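Local coordinates for rhamnose ABC transporter, rhamnose-binding protein (Actinomyces odontolyticus ATCC 17982, PDB 5BQ3) that probably binds rhamnose or a related sugar outside the cytoplasmic membrane and delivers it to an ABC transporter for uptake, at residues S118-A121 with A122-D126; A228-A231 with R232-T236. One frame throughout, in Å; residues are numbered along the deposited sequence.

Contact 1. Residues S118-A121 with A122-D126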
loop_
_atom_site.group_PDB
_atom_site.type_symbol
_atom_site.label_atom_id
_atom_site.label_comp_id
_atom_site.label_asym_id
_atom_site.label_seq_id
_atom_site.Cartn_x
_atom_site.Cartn_y
_atom_site.Cartn_z
ATOM N N SER A 118 -5.621 -0.943 5.171
ATOM C CA SER A 118 -5.336 -1.249 6.568
ATOM C C SER A 118 -6.429 -2.150 7.138
ATOM O O SER A 118 -7.619 -1.838 7.033
ATOM C CB SER A 118 -5.198 0.028 7.386
ATOM O OG SER A 118 -4.041 0.741 6.985
ATOM N N ASP A 119 -6.006 -3.277 7.728
ATOM C CA ASP A 119 -6.880 -4.293 8.295
ATOM C C ASP A 119 -7.334 -3.975 9.720
ATOM O O ASP A 119 -6.736 -3.147 10.416
ATOM C CB ASP A 119 -6.148 -5.656 8.298
ATOM C CG ASP A 119 -7.049 -6.885 8.359
ATOM O OD1 ASP A 119 -8.247 -6.768 7.997
ATOM O OD2 ASP A 119 -6.552 -7.968 8.750
ATOM N N SER A 120 -8.404 -4.660 10.141
ATOM C CA SER A 120 -8.937 -4.657 11.493
ATOM C C SER A 120 -8.430 -5.956 12.150
ATOM O O SER A 120 -7.489 -6.561 11.618
ATOM C CB SER A 120 -10.460 -4.566 11.460
ATOM O OG SER A 120 -11.043 -5.713 10.865
ATOM N N ALA A 121 -9.021 -6.402 13.275
ATOM C CA ALA A 121 -8.621 -7.687 13.855
ATOM C C ALA A 121 -9.242 -8.815 13.000
ATOM O O ALA A 121 -10.178 -8.552 12.240
ATOM C CB ALA A 121 -9.052 -7.782 15.314
ATOM N N ALA A 122 -8.705 -10.040 13.086
ATOM C CA ALA A 122 -9.141 -11.196 12.295
ATOM C C ALA A 122 -10.647 -11.545 12.415
ATOM O O ALA A 122 -11.203 -12.109 11.467
ATOM C CB ALA A 122 -8.314 -12.411 12.674
ATOM N N ASP A 123 -11.301 -11.219 13.549
ATOM C CA ASP A 123 -12.709 -11.576 13.779
ATOM C C ASP A 123 -13.741 -10.453 13.467
ATOM O O ASP A 123 -14.926 -10.652 13.753
ATOM C CB ASP A 123 -12.908 -12.081 15.232
ATOM C CG ASP A 123 -12.395 -11.195 16.365
ATOM O OD1 ASP A 123 -11.849 -10.103 16.075
ATOM O OD2 ASP A 123 -12.517 -11.606 17.541
ATOM N N CYS A 124 -13.329 -9.324 12.850
ATOM C CA CYS A 124 -14.266 -8.229 12.544
ATOM C C CYS A 124 -14.559 -8.098 11.045
ATOM O O CYS A 124 -15.318 -7.205 10.664
ATOM C CB CYS A 124 -13.797 -6.891 13.116
ATOM S SG CYS A 124 -12.307 -6.974 14.141
ATOM N N ARG A 125 -13.976 -8.962 10.195
ATOM C CA ARG A 125 -14.206 -8.867 8.756
ATOM C C ARG A 125 -14.290 -10.246 8.100
ATOM O O ARG A 125 -13.774 -11.235 8.630
ATOM C CB ARG A 125 -13.131 -7.983 8.075
ATOM C CG ARG A 125 -11.790 -8.641 7.760
ATOM C CD ARG A 125 -10.931 -8.890 8.982
ATOM N NE ARG A 125 -9.548 -9.174 8.614
ATOM C CZ ARG A 125 -9.080 -10.376 8.298
ATOM N NH1 ARG A 125 -9.885 -11.434 8.304
ATOM N NH2 ARG A 125 -7.805 -10.531 7.971
ATOM N N ASP A 126 -14.957 -10.294 6.944
ATOM C CA ASP A 126 -15.159 -11.503 6.153
ATOM C C ASP A 126 -13.973 -11.747 5.228
ATOM O O ASP A 126 -13.694 -12.899 4.893
ATOM C CB ASP A 126 -16.460 -11.396 5.336
ATOM C CG ASP A 126 -17.718 -11.325 6.178
ATOM O OD1 ASP A 126 -18.127 -12.373 6.727
ATOM O OD2 ASP A 126 -18.307 -10.229 6.272
#
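R125 reaches back across a tight turn to D119, and the route of its side chain shows how a salt bridge can be built between residues six apart in a loop. R125 CB starts the course beside S120, 4.2 Å from S120 OG. The chain then sets off between the backbone N and the carbonyl carbon (chi1 81°) and bends at the second torsion, bringing its tip to the D119 carboxylate. R125 CG comes within 4.0 Å of D119 OD1, and R125 CD rests 3.4 Å from A121 O. The tip takes the carboxylate side-on: R125 NE gives a bond of 2.8 Å to D119 OD1, meeting the syn lone pair, while R125 NH2 gives one of 3.0 Å to D119 OD2; a longer, weak bond from R125 NE also reaches D119 OD2. Both oxygens lie near the guanidinium plane, although the two flat groups are turned 36° from each other. One face of the guanidinium has A122 CA 4.0 Å above it, offset toward the rim.

Between the two charged residues in sequence, A121 to C124 form a type I beta turn. A121 O receives a weak bond of 3.3 Å from C124 N, nearly straight at 167°, and a second from S120 OG. C124 SG packs against A121 CB at 3.6 Å and is joined to C100 in a disulfide, which ties the turn to helix 100-109.

Neither charged group relies on the other alone, for D119 OD1 also bonds T115 OG1 and R125 NH2 bonds N311 O. Opposite charges in so direct a grip are likely to favour the ionised form of each, and two separate N-H bonds, one to each oxygen, probably limit how far the guanidinium can turn.

Contact 2. Residues A228-A231 with R232-T236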
loop_
_atom_site.group_PDB
_atom_site.type_symbol
_atom_site.label_atom_id
_atom_site.label_comp_id
_atom_site.label_asym_id
_atom_site.label_seq_id
_atom_site.Cartn_x
_atom_site.Cartn_y
_atom_site.Cartn_z
ATOM N N ALA A 228 11.611 11.405 -0.664
ATOM C CA ALA A 228 11.398 12.764 -1.165
ATOM C C ALA A 228 12.472 13.723 -0.651
ATOM O O ALA A 228 12.991 14.529 -1.428
ATOM C CB ALA A 228 10.019 13.259 -0.764
ATOM N N ALA A 229 12.814 13.620 0.653
ATOM C CA ALA A 229 13.823 14.453 1.312
ATOM C C ALA A 229 15.245 14.080 0.868
ATOM O O ALA A 229 16.091 14.967 0.763
ATOM C CB ALA A 229 13.692 14.332 2.818
ATOM N N THR A 230 15.503 12.780 0.603
ATOM C CA THR A 230 16.805 12.283 0.146
ATOM C C THR A 230 17.039 12.722 -1.307
ATOM O O THR A 230 18.163 13.087 -1.655
ATOM C CB THR A 230 16.909 10.757 0.323
ATOM O OG1 THR A 230 16.511 10.416 1.647
ATOM C CG2 THR A 230 18.323 10.233 0.099
ATOM N N ALA A 231 15.974 12.712 -2.139
ATOM C CA ALA A 231 16.027 13.140 -3.537
ATOM C C ALA A 231 16.322 14.632 -3.629
ATOM O O ALA A 231 17.089 15.043 -4.499
ATOM C CB ALA A 231 14.720 12.819 -4.235
ATOM N N ARG A 232 15.747 15.434 -2.703
ATOM C CA ARG A 232 15.953 16.878 -2.633
ATOM C C ARG A 232 17.401 17.193 -2.252
ATOM O O ARG A 232 17.956 18.172 -2.754
ATOM C CB ARG A 232 14.974 17.520 -1.640
ATOM C CG ARG A 232 14.780 19.019 -1.868
ATOM C CD ARG A 232 13.651 19.608 -1.044
ATOM N NE ARG A 232 13.994 19.709 0.374
ATOM C CZ ARG A 232 13.486 18.934 1.324
ATOM N NH1 ARG A 232 12.599 17.992 1.019
ATOM N NH2 ARG A 232 13.853 19.096 2.587
ATOM N N TYR A 233 18.016 16.351 -1.396
ATOM C CA TYR A 233 19.408 16.515 -0.978
ATOM C C TYR A 233 20.367 16.150 -2.114
ATOM O O TYR A 233 21.276 16.928 -2.399
ATOM C CB TYR A 233 19.728 15.690 0.288
ATOM C CG TYR A 233 21.211 15.612 0.592
ATOM C CD1 TYR A 233 21.899 16.713 1.096
ATOM C CD2 TYR A 233 21.936 14.452 0.333
ATOM C CE1 TYR A 233 23.271 16.660 1.335
ATOM C CE2 TYR A 233 23.308 14.388 0.569
ATOM C CZ TYR A 233 23.972 15.493 1.076
ATOM O OH TYR A 233 25.324 15.432 1.326
ATOM N N LEU A 234 20.180 14.964 -2.735
ATOM C CA LEU A 234 21.036 14.449 -3.807
ATOM C C LEU A 234 21.042 15.349 -5.047
ATOM O O LEU A 234 22.113 15.566 -5.614
ATOM C CB LEU A 234 20.643 13.017 -4.197
ATOM C CG LEU A 234 20.995 11.924 -3.186
ATOM C CD1 LEU A 234 20.104 10.723 -3.362
ATOM C CD2 LEU A 234 22.453 11.516 -3.288
ATOM N N SER A 235 19.872 15.900 -5.441
ATOM C CA SER A 235 19.731 16.785 -6.605
ATOM C C SER A 235 20.468 18.123 -6.428
ATOM O O SER A 235 20.912 18.705 -7.419
ATOM C CB SER A 235 18.260 17.054 -6.900
ATOM O OG SER A 235 17.614 17.661 -5.793
ATOM N N THR A 236 20.589 18.605 -5.174
ATOM C CA THR A 236 21.249 19.875 -4.840
ATOM C C THR A 236 22.733 19.676 -4.468
ATOM O O THR A 236 23.454 20.664 -4.313
ATOM C CB THR A 236 20.497 20.593 -3.701
ATOM O OG1 THR A 236 20.374 19.719 -2.576
ATOM C CG2 THR A 236 19.123 21.104 -4.130
#
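L234 lies alongside T230, one helical turn back, the two side chains pointing the same way with L234 CD1 3.9 Å from T230 CG2. The overlap runs on to the backbone, where L234 CG sits 3.4 Å from T230 O, the same oxygen that takes the L234 N-H at 3.0 Å and a nearly straight 168°. T230 turns its methyl CG2 anti to the backbone N, the branch that meets the leucine, and leaves OG1 to bond G226 O a turn earlier. Both residues press on L245 of strand 244-247, so this side of the helix packs on the sheet.

S235 offers a polar variant of the same i to i+4 spacing. Its OG stands between the backbone N and the carbonyl carbon (chi1 59°), which folds the hydroxyl back to A231 O. S235 OG gives a bond of 3.0 Å to A231 O, in the carbonyl plane and on a lone pair, while S235 N gives another of 3.1 Å to A231 O. With an alanine here the hydroxyl is gone, and A231 O would probably be left with the backbone N-H as its sole donor of the two, its in-plane lone pair without that mate.

R232 turns to helix 199-212. R232 N bonds A228 O at 3.2 Å, and the side chain, bent at the third torsion, brings R232 NH1 to 3.8 Å from A229 CA, which lies obliquely to the guanidinium. NH2 carries on to a salt bridge with D199 at the start of helix 199-212. With one side on the strand, another on that helix, and A231 and S235 against F257 of helix 251-260, the segment is the later part of helix 224-236, which joins neighbouring parallel strands 218-221 and 244-247 in a beta-alpha-beta unit, the architecture expected of a periplasmic binding protein.

In the fold
Contact 1 and contact 2 belong to different halves of a fold built on two parallel sheets. The loop of residues 118-126 connects neighbouring strands 112-116 and 127-130 of the six-stranded sheet, whereas residues 228-236 lie on a helix packed on the four-stranded one. Their centres are about 38 Å apart and their nearest atoms about 20 Å, on opposite sides of the chain's centre, from which contact 1 lies about 17 Å and contact 2 about 23 Å, centre to centre. They share no atoms and do not touch. In relatives the sugar sits in the cleft between two such lobes; neither contact can be assigned to that site.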